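Side-chain contact in Obg-like ATPase 1 (Schizosaccharomyces pombe, PDB 1NI3), which hydrolyses ATP, and GTP less efficiently, and negatively regulates the G2/M transition of the cell cycle: residues V12-P17 / Q201-G206. Numbering follows the deposited sequence.
Sequences VQWGRP and QPIRKG
The indole of W14 reaches from the N-terminal loop to the 3-10 turn of residues 203-205, where its six-membered ring meets I203 and R204. With CG anti to the backbone N (chi1 174°), the ring is carried away from its own loop, and CZ2 and CH2, on the benzo side, do the touching. CZ2 lies 3.6 Å from R204 CA and is also near the first side-chain carbon of that residue, CB, at 4.1 Å. From I203 the methyl CG2 comes up to the ring edge in the ring plane, 3.9 Å from CZ2, the two side chains crossing at about a right angle. The carbonyl of I203 is close as well, O being 3.8 Å from W14 CH2, but this oxygen is engaged by G206 N and by the indole N-H of W208. R204 is met at CA and CB, while the extended rest of its side chain leads away, and its guanidinium makes a weak, long ion pair with D260. The tryptophan has further partners: NE1 donates to the carbonyl of A224, and the ring touches V213 of helix 210-217, while I203 is buried against V192 and L196 of helix 179-199. Replacing the indole with an alanine would probably leave A224 O without its donor and open a gap beside the I203 methyl and R204 CA. No hydrogen bond joins the two segments, so the N-terminal loop meets the turn between helices 179-199 and 210-217 through van der Waals contact of one indole, whose polar edge is fixed elsewhere.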
ATOM      1  N   VAL A  12       1.017   0.385  17.700  1.00 99.09           N
ATOM      2  CA  VAL A  12       2.225  -0.279  17.169  1.00 97.55           C
ATOM      3  C   VAL A  12       2.441   0.074  15.687  1.00 95.80           C
ATOM      4  O   VAL A  12       1.481   0.218  14.920  1.00 97.11           O
ATOM      5  CB  VAL A  12       2.159  -1.841  17.276  1.00 97.83           C
ATOM      6  CG1 VAL A  12       3.326  -2.476  16.523  1.00 95.54           C
ATOM      7  CG2 VAL A  12       2.202  -2.267  18.739  1.00 97.61           C
ATOM      8  N   GLN A  13       3.706   0.220  15.293  1.00 90.97           N
ATOM      9  CA  GLN A  13       4.061   0.553  13.912  1.00 83.42           C
ATOM     10  C   GLN A  13       4.976  -0.490  13.312  1.00 78.32           C
ATOM     11  O   GLN A  13       5.942  -0.922  13.934  1.00 78.13           O
ATOM     12  CB  GLN A  13       4.700   1.939  13.832  1.00 83.62           C
ATOM     13  CG  GLN A  13       3.651   3.020  13.739  1.00 81.04           C
ATOM     14  CD  GLN A  13       2.653   2.714  12.646  1.00 79.01           C
ATOM     15  OE1 GLN A  13       2.986   2.746  11.462  1.00 79.20           O
ATOM     16  NE2 GLN A  13       1.428   2.379  13.039  1.00 74.55           N
ATOM     17  N   TRP A  14       4.673  -0.859  12.077  1.00 72.15           N
ATOM     18  CA  TRP A  14       5.395  -1.901  11.379  1.00 64.50           C
ATOM     19  C   TRP A  14       5.800  -1.472   9.970  1.00 61.27           C
ATOM     20  O   TRP A  14       5.027  -0.830   9.271  1.00 63.76           O
ATOM     21  CB  TRP A  14       4.477  -3.121  11.346  1.00 60.88           C
ATOM     22  CG  TRP A  14       4.951  -4.263  10.577  1.00 54.59           C
ATOM     23  CD1 TRP A  14       4.968  -4.385   9.231  1.00 51.87           C
ATOM     24  CD2 TRP A  14       5.492  -5.476  11.108  1.00 52.84           C
ATOM     25  NE1 TRP A  14       5.502  -5.599   8.879  1.00 55.62           N
ATOM     26  CE2 TRP A  14       5.853  -6.284  10.017  1.00 53.29           C
ATOM     27  CE3 TRP A  14       5.738  -5.947  12.407  1.00 52.30           C
ATOM     28  CZ2 TRP A  14       6.420  -7.551  10.167  1.00 51.38           C
ATOM     29  CZ3 TRP A  14       6.300  -7.205  12.563  1.00 52.26           C
ATOM     30  CH2 TRP A  14       6.652  -7.987  11.445  1.00 50.90           C
ATOM     31  N   GLY A  15       7.010  -1.822   9.551  1.00 55.96           N
ATOM     32  CA  GLY A  15       7.439  -1.441   8.221  1.00 49.96           C
ATOM     33  C   GLY A  15       8.481  -0.341   8.178  1.00 48.52           C
ATOM     34  O   GLY A  15       9.036   0.068   9.199  1.00 49.64           O
ATOM     35  N   ARG A  16       8.749   0.139   6.974  1.00 47.39           N
ATOM     36  CA  ARG A  16       9.742   1.175   6.759  1.00 45.96           C
ATOM     37  C   ARG A  16       9.281   2.555   7.268  1.00 46.09           C
ATOM     38  O   ARG A  16       8.105   2.905   7.177  1.00 45.70           O
ATOM     39  CB  ARG A  16      10.071   1.198   5.258  1.00 48.30           C
ATOM     40  CG  ARG A  16      11.024   2.258   4.777  1.00 49.48           C
ATOM     41  CD  ARG A  16      12.058   1.666   3.806  1.00 52.29           C
ATOM     42  NE  ARG A  16      11.482   0.864   2.725  1.00 52.87           N
ATOM     43  CZ  ARG A  16      12.210   0.078   1.925  1.00 52.82           C
ATOM     44  NH1 ARG A  16      13.526  -0.006   2.091  1.00 51.45           N
ATOM     45  NH2 ARG A  16      11.638  -0.628   0.957  1.00 51.07           N
ATOM     46  N   PRO A  17      10.201   3.331   7.863  1.00 46.99           N
ATOM     47  CA  PRO A  17       9.942   4.673   8.402  1.00 46.62           C
ATOM     48  C   PRO A  17       9.635   5.692   7.318  1.00 48.93           C
ATOM     49  O   PRO A  17      10.168   5.600   6.206  1.00 48.12           O
ATOM     50  CB  PRO A  17      11.250   5.025   9.108  1.00 44.38           C
ATOM     51  CG  PRO A  17      11.756   3.700   9.544  1.00 47.72           C
ATOM     52  CD  PRO A  17      11.511   2.845   8.323  1.00 48.51           C
ATOM     53  N   GLN A 201       4.980 -19.440   7.958  1.00 51.81           N
ATOM     54  CA  GLN A 201       4.063 -18.335   7.639  1.00 53.05           C
ATOM     55  C   GLN A 201       4.785 -16.984   7.537  1.00 51.23           C
ATOM     56  O   GLN A 201       5.786 -16.754   8.218  1.00 53.02           O
ATOM     57  CB  GLN A 201       2.963 -18.218   8.697  1.00 55.03           C
ATOM     58  CG  GLN A 201       1.822 -19.195   8.515  1.00 62.83           C
ATOM     59  CD  GLN A 201       0.502 -18.654   9.048  1.00 67.48           C
ATOM     60  OE1 GLN A 201       0.004 -17.626   8.579  1.00 69.27           O
ATOM     61  NE2 GLN A 201      -0.073 -19.347  10.025  1.00 70.25           N
ATOM     62  N   PRO A 202       4.282 -16.076   6.683  1.00 48.17           N
ATOM     63  CA  PRO A 202       4.917 -14.766   6.533  1.00 46.97           C
ATOM     64  C   PRO A 202       5.095 -14.062   7.868  1.00 47.03           C
ATOM     65  O   PRO A 202       4.183 -14.018   8.692  1.00 49.59           O
ATOM     66  CB  PRO A 202       3.986 -14.032   5.569  1.00 44.37           C
ATOM     67  CG  PRO A 202       2.698 -14.775   5.665  1.00 46.85           C
ATOM     68  CD  PRO A 202       3.122 -16.200   5.789  1.00 46.45           C
ATOM     69  N   ILE A 203       6.292 -13.520   8.071  1.00 47.12           N
ATOM     70  CA  ILE A 203       6.658 -12.839   9.312  1.00 47.46           C
ATOM     71  C   ILE A 203       5.647 -11.769   9.754  1.00 48.26           C
ATOM     72  O   ILE A 203       5.447 -11.544  10.955  1.00 44.69           O
ATOM     73  CB  ILE A 203       8.076 -12.195   9.186  1.00 45.68           C
ATOM     74  CG1 ILE A 203       8.774 -12.214  10.540  1.00 46.25           C
ATOM     75  CG2 ILE A 203       7.980 -10.777   8.651  1.00 47.83           C
ATOM     76  CD1 ILE A 203       9.160 -13.617  11.005  1.00 46.44           C
ATOM     77  N   ARG A 204       4.996 -11.122   8.791  1.00 47.90           N
ATOM     78  CA  ARG A 204       4.035 -10.088   9.130  1.00 46.64           C
ATOM     79  C   ARG A 204       2.851 -10.662   9.905  1.00 47.19           C
ATOM     80  O   ARG A 204       2.029  -9.913  10.439  1.00 46.87           O
ATOM     81  CB  ARG A 204       3.531  -9.409   7.868  1.00 46.32           C
ATOM     82  CG  ARG A 204       2.647 -10.254   6.994  1.00 45.37           C
ATOM     83  CD  ARG A 204       1.979  -9.359   5.981  1.00 50.03           C
ATOM     84  NE  ARG A 204       1.076 -10.092   5.110  1.00 53.95           N
ATOM     85  CZ  ARG A 204       1.466 -10.757   4.031  1.00 56.27           C
ATOM     86  NH1 ARG A 204       2.748 -10.777   3.686  1.00 60.18           N
ATOM     87  NH2 ARG A 204       0.573 -11.408   3.298  1.00 57.92           N
ATOM     88  N   LYS A 205       2.773 -11.988   9.977  1.00 46.18           N
ATOM     89  CA  LYS A 205       1.673 -12.647  10.670  1.00 47.14           C
ATOM     90  C   LYS A 205       1.982 -13.110  12.088  1.00 47.04           C
ATOM     91  O   LYS A 205       1.077 -13.495  12.832  1.00 48.12           O
ATOM     92  CB  LYS A 205       1.184 -13.836   9.842  1.00 48.45           C
ATOM     93  CG  LYS A 205       0.763 -13.469   8.428  1.00 52.04           C
ATOM     94  CD  LYS A 205      -0.449 -12.547   8.419  1.00 58.11           C
ATOM     95  CE  LYS A 205      -0.904 -12.228   6.997  1.00 59.69           C
ATOM     96  NZ  LYS A 205      -2.007 -11.229   6.978  1.00 59.68           N
ATOM     97  N   GLY A 206       3.252 -13.075  12.462  1.00 47.63           N
ATOM     98  CA  GLY A 206       3.620 -13.508  13.793  1.00 46.20           C
ATOM     99  C   GLY A 206       3.112 -12.538  14.832  1.00 47.56           C
ATOM    100  O   GLY A 206       2.601 -11.468  14.507  1.00 47.84           O
TER